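Local atomic coordinates of fat acid-binding protein (Eubacterium ventriosum, PDB entry 3NYI), a protein that probably binds fatty acids, being a DegV-family protein that holds a stearic acid molecule. Residues Leu67-Val81 / Ser99-Asp113. Residues are numbered along the deposited sequence; the frame is centred on the assembly and turned at random. Where two conformers were deposited one is given.
Sequences LPSVESYADVFRSFV and SYNSAINAKSLVLED. With STE (stearic acid), chain C.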
loop_
_atom_site.group_PDB
_atom_site.type_symbol
_atom_site.label_atom_id
_atom_site.label_comp_id
_atom_site.label_asym_id
_atom_site.label_seq_id
_atom_site.Cartn_x
_atom_site.Cartn_y
_atom_site.Cartn_z
ATOM N N LEU A 67 4.616 -5.058 -12.919
ATOM C CA LEU A 67 4.043 -6.083 -12.053
ATOM C C LEU A 67 5.005 -7.268 -11.878
ATOM O O LEU A 67 5.877 -7.480 -12.725
ATOM C CB LEU A 67 2.718 -6.561 -12.665
ATOM C CG LEU A 67 2.833 -7.476 -13.895
ATOM C CD1 LEU A 67 1.454 -7.981 -14.301
ATOM C CD2 LEU A 67 3.529 -6.806 -15.084
ATOM N N PRO A 68 4.847 -8.062 -10.797
ATOM C CA PRO A 68 5.755 -9.217 -10.663
ATOM C C PRO A 68 5.403 -10.258 -11.704
ATOM O O PRO A 68 4.234 -10.347 -12.098
ATOM C CB PRO A 68 5.431 -9.783 -9.269
ATOM C CG PRO A 68 4.596 -8.689 -8.567
ATOM C CD PRO A 68 3.862 -7.997 -9.698
ATOM N N SER A 69 6.387 -11.034 -12.149
ATOM C CA SER A 69 6.134 -12.048 -13.156
ATOM C C SER A 69 5.349 -13.175 -12.505
ATOM O O SER A 69 5.506 -13.429 -11.317
ATOM C CB SER A 69 7.464 -12.610 -13.694
ATOM O OG SER A 69 8.137 -13.327 -12.669
ATOM N N VAL A 70 4.537 -13.869 -13.292
ATOM C CA VAL A 70 3.914 -15.111 -12.837
ATOM C C VAL A 70 4.937 -16.086 -12.200
ATOM O O VAL A 70 4.659 -16.707 -11.173
ATOM C CB VAL A 70 3.207 -15.821 -14.006
ATOM C CG1 VAL A 70 2.731 -17.209 -13.589
ATOM C CG2 VAL A 70 2.061 -14.978 -14.540
ATOM N N GLU A 71 6.111 -16.229 -12.808
ATOM C CA GLU A 71 7.118 -17.164 -12.284
ATOM C C GLU A 71 7.627 -16.788 -10.893
ATOM O O GLU A 71 7.919 -17.670 -10.076
ATOM C CB GLU A 71 8.316 -17.279 -13.236
ATOM C CG GLU A 71 7.970 -17.737 -14.635
ATOM C CD GLU A 71 8.938 -17.189 -15.673
ATOM O OE1 GLU A 71 9.452 -17.979 -16.497
ATOM O OE2 GLU A 71 9.190 -15.963 -15.659
ATOM N N SER A 72 7.740 -15.486 -10.625
ATOM C CA SER A 72 8.172 -14.994 -9.308
ATOM C C SER A 72 7.228 -15.409 -8.179
ATOM O O SER A 72 7.660 -15.878 -7.124
ATOM C CB SER A 72 8.296 -13.470 -9.313
ATOM O OG SER A 72 9.406 -13.072 -10.091
ATOM N N TYR A 73 5.939 -15.206 -8.397
ATOM C CA TYR A 73 4.935 -15.711 -7.467
ATOM C C TYR A 73 5.005 -17.237 -7.378
ATOM O O TYR A 73 4.998 -17.801 -6.293
ATOM C CB TYR A 73 3.546 -15.319 -7.937
ATOM C CG TYR A 73 3.103 -13.917 -7.556
ATOM C CD1 TYR A 73 2.869 -12.949 -8.527
ATOM C CD2 TYR A 73 2.886 -13.577 -6.226
ATOM C CE1 TYR A 73 2.440 -11.665 -8.183
ATOM C CE2 TYR A 73 2.460 -12.303 -5.873
ATOM C CZ TYR A 73 2.235 -11.356 -6.853
ATOM O OH TYR A 73 1.804 -10.098 -6.481
ATOM N N ALA A 74 5.060 -17.895 -8.534
ATOM C CA ALA A 74 4.983 -19.352 -8.582
ATOM C C ALA A 74 6.103 -20.018 -7.777
ATOM O O ALA A 74 5.860 -20.980 -7.059
ATOM C CB ALA A 74 5.009 -19.849 -10.033
ATOM N N ASP A 75 7.326 -19.518 -7.912
ATOM C CA ASP A 75 8.452 -20.069 -7.158
ATOM C C ASP A 75 8.261 -19.927 -5.636
ATOM O O ASP A 75 8.608 -20.824 -4.867
ATOM C CB ASP A 75 9.771 -19.436 -7.608
ATOM C CG ASP A 75 10.178 -19.851 -9.033
ATOM O OD1 ASP A 75 9.608 -20.814 -9.599
ATOM O OD2 ASP A 75 11.083 -19.204 -9.593
ATOM N N VAL A 76 7.697 -18.808 -5.196
ATOM C CA VAL A 76 7.390 -18.646 -3.775
ATOM C C VAL A 76 6.278 -19.605 -3.347
ATOM O O VAL A 76 6.426 -20.340 -2.361
ATOM C CB VAL A 76 7.018 -17.184 -3.448
ATOM C CG1 VAL A 76 6.530 -17.049 -2.004
ATOM C CG2 VAL A 76 8.212 -16.280 -3.709
ATOM N N PHE A 77 5.170 -19.620 -4.089
ATOM C CA PHE A 77 4.072 -20.524 -3.749
ATOM C C PHE A 77 4.562 -21.971 -3.688
ATOM O O PHE A 77 4.241 -22.709 -2.757
ATOM C CB PHE A 77 2.918 -20.428 -4.756
ATOM C CG PHE A 77 2.246 -19.073 -4.812
ATOM C CD1 PHE A 77 2.502 -18.099 -3.858
ATOM C CD2 PHE A 77 1.338 -18.790 -5.823
ATOM C CE1 PHE A 77 1.878 -16.860 -3.923
ATOM C CE2 PHE A 77 0.711 -17.560 -5.903
ATOM C CZ PHE A 77 0.976 -16.590 -4.945
ATOM N N ARG A 78 5.338 -22.366 -4.690
ATOM C CA ARG A 78 5.814 -23.740 -4.803
ATOM C C ARG A 78 6.660 -24.168 -3.607
ATOM O O ARG A 78 6.461 -25.248 -3.049
ATOM C CB ARG A 78 6.608 -23.923 -6.100
ATOM C CG ARG A 78 6.422 -25.281 -6.747
ATOM C CD ARG A 78 7.338 -25.460 -7.948
ATOM N NE ARG A 78 7.217 -24.365 -8.907
ATOM C CZ ARG A 78 6.393 -24.366 -9.951
ATOM N NH1 ARG A 78 5.601 -25.410 -10.182
ATOM N NH2 ARG A 78 6.364 -23.321 -10.771
ATOM N N SER A 79 7.601 -23.323 -3.205
ATOM C CA SER A 79 8.504 -23.678 -2.115
ATOM C C SER A 79 7.765 -23.874 -0.789
ATOM O O SER A 79 8.098 -24.774 -0.017
ATOM C CB SER A 79 9.618 -22.638 -1.967
ATOM O OG SER A 79 9.126 -21.427 -1.418
ATOM N N PHE A 80 6.762 -23.042 -0.524
ATOM C CA PHE A 80 5.954 -23.214 0.677
ATOM C C PHE A 80 5.073 -24.461 0.581
ATOM O O PHE A 80 5.001 -25.252 1.525
ATOM C CB PHE A 80 5.088 -21.971 0.947
ATOM C CG PHE A 80 5.869 -20.767 1.401
ATOM C CD1 PHE A 80 6.857 -20.884 2.371
ATOM C CD2 PHE A 80 5.602 -19.509 0.874
ATOM C CE1 PHE A 80 7.576 -19.772 2.800
ATOM C CE2 PHE A 80 6.317 -18.392 1.300
ATOM C CZ PHE A 80 7.304 -18.526 2.263
ATOM N N VAL A 81 4.412 -24.634 -0.563
ATOM C CA VAL A 81 3.471 -25.740 -0.762
ATOM C C VAL A 81 4.112 -27.139 -0.681
ATOM O O VAL A 81 3.509 -28.084 -0.163
ATOM C CB VAL A 81 2.714 -25.593 -2.098
ATOM C CG1 VAL A 81 2.163 -26.930 -2.552
ATOM C CG2 VAL A 81 1.595 -24.565 -1.958
ATOM N N SER A 99 -0.778 -7.167 -10.871
ATOM C CA SER A 99 -0.133 -8.026 -9.879
ATOM C C SER A 99 -1.027 -9.182 -9.412
ATOM O O SER A 99 -0.598 -10.333 -9.363
ATOM C CB SER A 99 0.339 -7.179 -8.684
ATOM O OG SER A 99 0.955 -7.988 -7.702
ATOM N N TYR A 100 -2.270 -8.872 -9.039
ATOM C CA TYR A 100 -3.206 -9.889 -8.604
ATOM C C TYR A 100 -3.355 -10.993 -9.641
ATOM O O TYR A 100 -3.355 -12.183 -9.314
ATOM C CB TYR A 100 -4.579 -9.241 -8.324
ATOM C CG TYR A 100 -5.709 -10.216 -8.096
ATOM C CD1 TYR A 100 -5.913 -10.796 -6.848
ATOM C CD2 TYR A 100 -6.608 -10.526 -9.122
ATOM C CE1 TYR A 100 -6.957 -11.681 -6.634
ATOM C CE2 TYR A 100 -7.661 -11.409 -8.916
ATOM C CZ TYR A 100 -7.826 -11.986 -7.668
ATOM O OH TYR A 100 -8.873 -12.851 -7.445
ATOM N N ASN A 101 -3.497 -10.613 -10.902
ATOM C CA ASN A 101 -3.715 -11.636 -11.911
ATOM C C ASN A 101 -2.465 -12.465 -12.229
ATOM O O ASN A 101 -2.579 -13.609 -12.662
ATOM C CB ASN A 101 -4.369 -11.059 -13.165
ATOM C CG ASN A 101 -5.894 -11.017 -13.035
ATOM O OD1 ASN A 101 -6.561 -12.062 -12.963
ATOM N ND2 ASN A 101 -6.434 -9.828 -12.952
ATOM N N SER A 102 -1.286 -11.899 -11.991
ATOM C CA SER A 102 -0.066 -12.717 -12.061
ATOM C C SER A 102 -0.095 -13.777 -10.979
ATOM O O SER A 102 0.255 -14.933 -11.210
ATOM C CB SER A 102 1.200 -11.870 -11.911
ATOM O OG SER A 102 1.308 -10.971 -12.984
ATOM N N ALA A 103 -0.546 -13.392 -9.783
ATOM C CA ALA A 103 -0.579 -14.343 -8.681
ATOM C C ALA A 103 -1.624 -15.429 -8.931
ATOM O O ALA A 103 -1.433 -16.583 -8.559
ATOM C CB ALA A 103 -0.852 -13.623 -7.335
ATOM N N ILE A 104 -2.746 -15.057 -9.540
ATOM C CA ILE A 104 -3.770 -16.041 -9.876
ATOM C C ILE A 104 -3.198 -17.053 -10.874
ATOM O O ILE A 104 -3.351 -18.271 -10.714
ATOM C CB ILE A 104 -5.020 -15.383 -10.497
ATOM C CG1 ILE A 104 -5.784 -14.582 -9.437
ATOM C CG2 ILE A 104 -5.942 -16.458 -11.059
ATOM C CD1 ILE A 104 -6.260 -15.419 -8.279
ATOM N N ASN A 105 -2.551 -16.550 -11.913
ATOM C CA ASN A 105 -1.909 -17.457 -12.871
ATOM C C ASN A 105 -0.846 -18.330 -12.210
ATOM O O ASN A 105 -0.685 -19.493 -12.565
ATOM C CB ASN A 105 -1.345 -16.708 -14.076
ATOM C CG ASN A 105 -2.415 -16.405 -15.118
ATOM O OD1 ASN A 105 -3.566 -16.120 -14.775
ATOM N ND2 ASN A 105 -2.046 -16.480 -16.392
ATOM N N ALA A 106 -0.144 -17.778 -11.226
ATOM C CA ALA A 106 0.913 -18.529 -10.549
ATOM C C ALA A 106 0.334 -19.632 -9.667
ATOM O O ALA A 106 0.880 -20.742 -9.599
ATOM C CB ALA A 106 1.792 -17.598 -9.735
ATOM N N LYS A 107 -0.767 -19.330 -8.978
ATOM C CA LYS A 107 -1.475 -20.354 -8.216
ATOM C C LYS A 107 -1.849 -21.536 -9.122
ATOM O O LYS A 107 -1.645 -22.705 -8.765
ATOM C CB LYS A 107 -2.726 -19.765 -7.540
ATOM C CG LYS A 107 -3.696 -20.818 -7.046
ATOM C CD LYS A 107 -4.873 -20.181 -6.342
ATOM C CE LYS A 107 -5.907 -21.212 -5.935
ATOM N NZ LYS A 107 -6.976 -20.587 -5.100
ATOM N N SER A 108 -2.384 -21.230 -10.300
ATOM C CA SER A 108 -2.773 -22.278 -11.244
ATOM C C SER A 108 -1.576 -23.110 -11.690
ATOM O O SER A 108 -1.648 -24.335 -11.737
ATOM C CB SER A 108 -3.486 -21.688 -12.460
ATOM O OG SER A 108 -4.760 -21.201 -12.092
ATOM N N LEU A 109 -0.475 -22.439 -12.014
ATOM C CA LEU A 109 0.769 -23.122 -12.365
ATOM C C LEU A 109 1.183 -24.141 -11.297
ATOM O O LEU A 109 1.519 -25.287 -11.608
ATOM C CB LEU A 109 1.892 -22.102 -12.532
ATOM C CG LEU A 109 2.649 -22.033 -13.849
ATOM C CD1 LEU A 109 1.811 -21.310 -14.883
ATOM C CD2 LEU A 109 3.970 -21.316 -13.631
ATOM N N VAL A 110 1.165 -23.723 -10.032
ATOM C CA VAL A 110 1.668 -24.567 -8.951
ATOM C C VAL A 110 0.749 -25.756 -8.724
ATOM O O VAL A 110 1.205 -26.858 -8.416
ATOM C CB VAL A 110 1.855 -23.759 -7.633
ATOM C CG1 VAL A 110 2.212 -24.680 -6.460
ATOM C CG2 VAL A 110 2.923 -22.695 -7.824
ATOM N N LEU A 111 -0.548 -25.533 -8.895
ATOM C CA LEU A 111 -1.532 -26.591 -8.722
ATOM C C LEU A 111 -1.224 -27.805 -9.601
ATOM O O LEU A 111 -1.377 -28.951 -9.166
ATOM C CB LEU A 111 -2.935 -26.062 -9.017
ATOM C CG LEU A 111 -3.869 -26.057 -7.806
ATOM C CD1 LEU A 111 -3.080 -25.783 -6.532
ATOM C CD2 LEU A 111 -4.978 -25.031 -7.987
ATOM N N GLU A 112 -0.792 -27.551 -10.833
ATOM C CA GLU A 112 -0.423 -28.625 -11.749
ATOM C C GLU A 112 0.535 -29.606 -11.088
ATOM O O GLU A 112 0.322 -30.815 -11.123
ATOM C CB GLU A 112 0.226 -28.051 -13.003
ATOM C CG GLU A 112 -0.702 -27.216 -13.847
ATOM C CD GLU A 112 0.006 -26.572 -15.019
ATOM O OE1 GLU A 112 1.157 -26.956 -15.313
ATOM O OE2 GLU A 112 -0.591 -25.678 -15.646
ATOM N N ASP A 113 1.592 -29.077 -10.481
ATOM C CA ASP A 113 2.614 -29.906 -9.854
ATOM C C ASP A 113 2.259 -30.331 -8.423
ATOM O O ASP A 113 2.781 -31.329 -7.923
ATOM C CB ASP A 113 3.969 -29.192 -9.876
ATOM C CG ASP A 113 4.423 -28.838 -11.285
ATOM O OD1 ASP A 113 3.773 -29.276 -12.260
ATOM O OD2 ASP A 113 5.436 -28.120 -11.418
HETATM C C1 STE C . 2.528 -2.033 -11.933
HETATM O O1 STE C . 1.826 -2.972 -12.157
HETATM O O2 STE C . 3.208 -1.587 -12.810
HETATM C C2 STE C . 2.378 -1.271 -10.596
HETATM C C3 STE C . 1.496 -0.010 -10.783
HETATM C C4 STE C . 1.448 0.803 -9.465
HETATM C C5 STE C . 0.386 1.924 -9.540
HETATM C C6 STE C . 0.402 2.751 -8.234
HETATM C C7 STE C . -0.581 3.947 -8.317
HETATM C C8 STE C . -0.632 4.635 -6.929
HETATM C C9 STE C . -1.578 5.857 -6.944
HETATM C C10 STE C . -1.516 6.553 -5.557
HETATM C C11 STE C . -2.338 5.731 -4.562
HETATM C C12 STE C . -1.620 5.385 -3.236
HETATM C C13 STE C . -0.486 6.344 -2.839
HETATM C C14 STE C . -0.693 6.673 -1.336
HETATM C C15 STE C . 0.582 7.295 -0.720
HETATM C C16 STE C . 0.210 7.937 0.640
HETATM C C17 STE C . 0.301 6.877 1.759
HETATM C C18 STE C . 0.104 7.526 3.149
#
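Y73 donates its phenol proton to S99, OH to OG 2.6 Å, with OG lying in the ring plane at its edge. The S99 side chain turns OG directly away from its backbone N (chi1 179°), which brings it to the Y73 hydroxyl; OG is also hydrogen-bonded to D10 on strand 6-10, so phenol, serine and carboxylate form a polar chain at the start of helix 99-113. The S102 hydroxyl lies 3.1 Å, OG to O, from the carbonyl of P68; this bond is not settled, because a weak one to G98 competes for the same proton.

The apolar evidence centres on two small residues. A103 CB stands 3.7 Å from the Y73 ring centroid and only 3° off its normal, a CH-pi contact over the face. A106 is a knob among V70, Y73, A74 and F77, its CB 3.4 Å from Y73 CB. Returning the fit, V70, Y73 and F77 enter holes of helix 99-113. The F77 ring turns its edge to the backbone, CE2 3.6 Å from A103 O, while V110 CG2 packs on F77 CB. Such alanines let the axes approach to 7.9 Å at a crossing angle of -50°.

At the far end, in the conformer given, R78 NH1 reaches D113 OD2 in a salt bridge (3.0 Å), tentative because R78 has a second conformer and D113 is poorly ordered.

A phenylalanine in place of Y73 would probably keep the CH-pi contact with A103 but leave S99 OG without its phenol donor. Helix 70-81 packs against the helix of a beta-alpha-beta crossover (strand 87-91, helix 99-113, strand 119-123), Y73 and F77 reaching C89 of strand 87-91. The chemistry implies close alanine-lined packing fixed by a buried hydroxyl pair at the end nearest the bound stearic acid, which S97 and T65 hold, and a looser ionic tie at the opposite end.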